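PDB 3PNU: dihydroorotase from Campylobacter jejuni subsp. jejuni, which probably catalyses the reversible, zinc-dependent cyclisation of carbamoyl aspartate to dihydroorotate in the de novo synthesis of pyrimidines. Local coordinates for residues A47-P61 with A83-F96. Numbering follows the deposited sequence.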
# COMPACT_ATOMS: atom_id res chain seq x y z
N ALA A 47 -15.12 -21.72 11.22
CA ALA A 47 -16.52 -21.54 11.61
C ALA A 47 -16.73 -21.52 13.12
O ALA A 47 -17.42 -20.66 13.64
CB ALA A 47 -17.43 -22.58 10.94
N PRO A 48 -16.13 -22.48 13.83
CA PRO A 48 -16.23 -22.50 15.28
C PRO A 48 -15.70 -21.26 15.96
O PRO A 48 -16.20 -20.87 17.00
CB PRO A 48 -15.36 -23.70 15.67
CG PRO A 48 -15.57 -24.66 14.55
CD PRO A 48 -15.65 -23.78 13.30
N LEU A 49 -14.70 -20.64 15.37
CA LEU A 49 -14.12 -19.45 15.99
C LEU A 49 -15.12 -18.27 16.04
O LEU A 49 -15.03 -17.40 16.91
CB LEU A 49 -12.82 -19.09 15.27
CG LEU A 49 -11.76 -20.20 15.41
CD1 LEU A 49 -10.55 -19.95 14.52
CD2 LEU A 49 -11.33 -20.35 16.88
N SER A 50 -16.08 -18.28 15.11
CA SER A 50 -17.15 -17.25 15.06
C SER A 50 -18.40 -17.73 15.78
O SER A 50 -18.98 -17.00 16.57
CB SER A 50 -17.52 -16.92 13.60
OG SER A 50 -16.45 -16.31 12.91
N ALA A 51 -18.81 -18.96 15.49
CA ALA A 51 -20.03 -19.56 16.05
C ALA A 51 -20.04 -19.53 17.57
O ALA A 51 -21.10 -19.49 18.19
CB ALA A 51 -20.22 -21.00 15.54
N ARG A 52 -18.86 -19.57 18.16
CA ARG A 52 -18.72 -19.51 19.61
C ARG A 52 -19.01 -18.12 20.18
O ARG A 52 -19.62 -18.00 21.24
CB ARG A 52 -17.30 -19.96 20.00
CG ARG A 52 -16.88 -19.50 21.39
CD ARG A 52 -15.36 -19.60 21.58
NE ARG A 52 -14.87 -18.52 22.43
CZ ARG A 52 -13.60 -18.35 22.80
NH1 ARG A 52 -12.66 -19.20 22.41
NH2 ARG A 52 -13.28 -17.32 23.57
N ASP A 53 -18.59 -17.06 19.50
CA ASP A 53 -18.77 -15.69 20.04
C ASP A 53 -19.99 -14.95 19.52
O ASP A 53 -20.37 -13.93 20.07
CB ASP A 53 -17.49 -14.84 19.79
CG ASP A 53 -16.22 -15.42 20.48
OD1 ASP A 53 -16.31 -16.53 21.07
OD2 ASP A 53 -15.14 -14.78 20.44
N PHE A 54 -20.62 -15.45 18.46
CA PHE A 54 -21.79 -14.78 17.88
C PHE A 54 -23.02 -15.68 17.83
O PHE A 54 -22.90 -16.89 17.71
CB PHE A 54 -21.45 -14.23 16.48
CG PHE A 54 -20.45 -13.10 16.51
CD1 PHE A 54 -20.88 -11.79 16.57
CD2 PHE A 54 -19.09 -13.36 16.54
CE1 PHE A 54 -19.97 -10.74 16.64
CE2 PHE A 54 -18.17 -12.31 16.60
CZ PHE A 54 -18.61 -11.00 16.65
N CYS A 55 -24.20 -15.08 17.94
CA CYS A 55 -25.44 -15.86 17.86
C CYS A 55 -25.87 -16.03 16.41
O CYS A 55 -26.66 -16.93 16.10
CB CYS A 55 -26.57 -15.21 18.67
SG CYS A 55 -27.14 -13.64 18.09
N ALA A 56 -25.34 -15.17 15.54
CA ALA A 56 -25.64 -15.21 14.10
C ALA A 56 -24.65 -14.37 13.28
O ALA A 56 -23.99 -13.47 13.81
CB ALA A 56 -27.10 -14.73 13.84
N ALA A 57 -24.56 -14.65 11.99
CA ALA A 57 -23.65 -13.90 11.12
C ALA A 57 -24.11 -13.94 9.68
O ALA A 57 -24.62 -14.97 9.23
CB ALA A 57 -22.25 -14.46 11.23
N VAL A 58 -23.98 -12.82 8.98
CA VAL A 58 -24.31 -12.80 7.56
C VAL A 58 -23.13 -13.52 6.89
O VAL A 58 -21.98 -13.13 7.09
CB VAL A 58 -24.46 -11.38 6.98
CG1 VAL A 58 -24.75 -11.47 5.50
CG2 VAL A 58 -25.57 -10.61 7.68
N ILE A 59 -23.44 -14.57 6.13
CA ILE A 59 -22.43 -15.41 5.47
C ILE A 59 -22.33 -14.99 4.02
O ILE A 59 -23.30 -15.12 3.25
CB ILE A 59 -22.82 -16.90 5.53
CG1 ILE A 59 -23.25 -17.29 6.96
CG2 ILE A 59 -21.68 -17.82 5.00
CD1 ILE A 59 -22.23 -16.96 8.02
N MET A 60 -21.17 -14.45 3.62
CA MET A 60 -21.02 -13.98 2.24
C MET A 60 -20.90 -15.16 1.29
O MET A 60 -20.35 -16.20 1.66
CB MET A 60 -19.89 -12.97 2.12
CG MET A 60 -20.13 -11.70 2.96
SD MET A 60 -21.69 -10.90 2.50
CE MET A 60 -21.73 -9.51 3.63
N PRO A 61 -21.40 -15.00 0.05
CA PRO A 61 -21.47 -16.08 -0.89
C PRO A 61 -20.35 -16.14 -1.91
O PRO A 61 -20.52 -16.81 -2.95
CB PRO A 61 -22.76 -15.75 -1.63
CG PRO A 61 -22.74 -14.24 -1.72
CD PRO A 61 -21.88 -13.75 -0.57
N ALA A 83 -20.28 -27.87 10.73
CA ALA A 83 -19.00 -27.30 11.15
C ALA A 83 -19.05 -26.59 12.49
O ALA A 83 -18.03 -26.50 13.19
CB ALA A 83 -18.48 -26.36 10.07
N CYS A 84 -20.22 -26.08 12.85
CA CYS A 84 -20.42 -25.36 14.11
C CYS A 84 -20.73 -26.32 15.24
O CYS A 84 -20.35 -26.09 16.39
CB CYS A 84 -21.59 -24.39 13.96
SG CYS A 84 -21.33 -23.29 12.60
N LYS A 85 -21.46 -27.38 14.89
CA LYS A 85 -21.81 -28.45 15.83
C LYS A 85 -22.71 -27.89 16.93
O LYS A 85 -23.75 -27.29 16.65
CB LYS A 85 -20.53 -29.08 16.42
CG LYS A 85 -19.54 -29.57 15.37
CD LYS A 85 -18.31 -30.25 15.95
CE LYS A 85 -17.38 -30.70 14.82
NZ LYS A 85 -16.23 -31.51 15.30
N ASP A 86 -22.28 -28.07 18.17
CA ASP A 86 -23.08 -27.79 19.37
C ASP A 86 -23.28 -26.31 19.73
O ASP A 86 -23.93 -26.01 20.73
CB ASP A 86 -22.41 -28.51 20.55
CG ASP A 86 -20.94 -28.13 20.70
OD1 ASP A 86 -20.55 -27.04 20.21
OD2 ASP A 86 -20.18 -28.93 21.29
N GLU A 87 -22.74 -25.40 18.92
CA GLU A 87 -22.87 -23.98 19.21
C GLU A 87 -24.23 -23.42 18.84
O GLU A 87 -24.85 -23.87 17.88
CB GLU A 87 -21.79 -23.20 18.45
CG GLU A 87 -20.36 -23.51 18.87
CD GLU A 87 -20.03 -23.00 20.26
OE1 GLU A 87 -18.86 -23.15 20.67
OE2 GLU A 87 -20.92 -22.43 20.93
N ASN A 88 -24.69 -22.45 19.62
CA ASN A 88 -25.94 -21.75 19.34
C ASN A 88 -25.54 -20.67 18.35
O ASN A 88 -24.93 -19.66 18.73
CB ASN A 88 -26.52 -21.12 20.59
CG ASN A 88 -27.77 -20.29 20.30
OD1 ASN A 88 -28.47 -20.51 19.30
ND2 ASN A 88 -28.07 -19.33 21.18
N PHE A 89 -25.86 -20.88 17.08
CA PHE A 89 -25.44 -19.96 16.03
C PHE A 89 -26.27 -20.07 14.77
O PHE A 89 -26.32 -21.13 14.17
CB PHE A 89 -23.97 -20.25 15.71
CG PHE A 89 -23.42 -19.45 14.58
CD1 PHE A 89 -23.05 -18.14 14.77
CD2 PHE A 89 -23.28 -20.02 13.33
CE1 PHE A 89 -22.55 -17.40 13.74
CE2 PHE A 89 -22.78 -19.28 12.28
CZ PHE A 89 -22.41 -17.96 12.50
N THR A 90 -26.89 -18.97 14.36
CA THR A 90 -27.70 -18.97 13.15
C THR A 90 -26.98 -18.24 12.00
O THR A 90 -26.78 -17.03 12.04
CB THR A 90 -29.06 -18.30 13.38
OG1 THR A 90 -29.75 -18.96 14.45
CG2 THR A 90 -29.91 -18.34 12.11
N PRO A 91 -26.59 -18.99 10.96
CA PRO A 91 -25.92 -18.39 9.82
C PRO A 91 -26.95 -17.73 8.92
O PRO A 91 -27.91 -18.37 8.53
CB PRO A 91 -25.31 -19.60 9.11
CG PRO A 91 -26.26 -20.74 9.44
CD PRO A 91 -26.78 -20.45 10.80
N LEU A 92 -26.75 -16.45 8.61
CA LEU A 92 -27.69 -15.72 7.76
C LEU A 92 -27.14 -15.78 6.33
O LEU A 92 -26.19 -15.10 5.99
CB LEU A 92 -27.84 -14.29 8.25
CG LEU A 92 -28.34 -14.20 9.69
CD1 LEU A 92 -28.17 -12.79 10.24
CD2 LEU A 92 -29.80 -14.64 9.77
N MET A 93 -27.79 -16.58 5.51
CA MET A 93 -27.31 -16.87 4.17
C MET A 93 -27.58 -15.81 3.11
O MET A 93 -28.57 -15.08 3.18
CB MET A 93 -27.94 -18.19 3.69
CG MET A 93 -27.85 -19.34 4.70
SD MET A 93 -26.18 -19.76 5.14
CE MET A 93 -25.63 -20.49 3.58
N THR A 94 -26.68 -15.74 2.13
CA THR A 94 -26.85 -14.82 1.03
C THR A 94 -26.50 -15.46 -0.30
O THR A 94 -25.72 -16.41 -0.37
CB THR A 94 -25.90 -13.60 1.12
OG1 THR A 94 -24.54 -14.05 1.02
CG2 THR A 94 -26.11 -12.82 2.40
N LEU A 95 -27.09 -14.91 -1.35
CA LEU A 95 -26.79 -15.28 -2.71
C LEU A 95 -25.91 -14.19 -3.32
O LEU A 95 -25.94 -13.02 -2.90
CB LEU A 95 -28.05 -15.40 -3.56
CG LEU A 95 -29.01 -16.56 -3.30
CD1 LEU A 95 -30.13 -16.51 -4.28
CD2 LEU A 95 -28.27 -17.89 -3.42
N PHE A 96 -25.12 -14.60 -4.30
CA PHE A 96 -24.24 -13.73 -5.05
C PHE A 96 -25.12 -13.02 -6.04
O PHE A 96 -25.96 -13.66 -6.70
CB PHE A 96 -23.24 -14.60 -5.77
CG PHE A 96 -22.19 -13.86 -6.49
CD1 PHE A 96 -20.95 -13.65 -5.92
CD2 PHE A 96 -22.42 -13.41 -7.79
CE1 PHE A 96 -19.97 -13.00 -6.61
CE2 PHE A 96 -21.44 -12.75 -8.48
CZ PHE A 96 -20.22 -12.53 -7.89
O HOH W 1 -24.39 -17.34 1.71
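The ring of F89 is packed into the turn between helix 40-51 and strand 56-59. The CA of A51 sits over one of its faces in a CH-pi contact, 3.9 Å from the ring centroid, while F54 O and, 3.7 Å from CZ, the CB of A57 meet its edge. A chi1 of 175° sets CG anti to the backbone N and brings the ring against A51 and the F54-A57 backbone, and C84 SG closes on A51 CB beside it. From here 56-59 and 90-93 run parallel. T90 N donates to C55 O and L92 N to A57 O, both at 2.7 Å, and I59 N returns a nearly straight bond to L92 O (172°); the bond from A57 N to T90 O is longer, at 3.3 Å. I59 CG1 lies alongside P91 CB on one face of the sheet; on the face that carries V58, its side chain crosses that of T94 at about a right angle, CG1 3.6 Å from CG2. Farther along, I59 O takes bonds from T94 OG1 (2.8 Å) and from a water that also accepts from T94 N. The chi1 of T94, 64°, turns its hydroxyl to that carbonyl and against the ring of P61. Beside the F89 pocket, toward solvent, packing is looser: E87 merely lays its carboxylate against CA and CB of R52, OE1 3.6 Å from CB, while R52 NE pairs with D53. Strands 56-59 and 90-93 form a right-handed beta-alpha-beta unit of the TIM barrel; its helix 70-84 covers I59 and M93, strand 31-35 flanks 56-59 on the other side, and the side chain of M60 touches the zinc ligands H34 and H36.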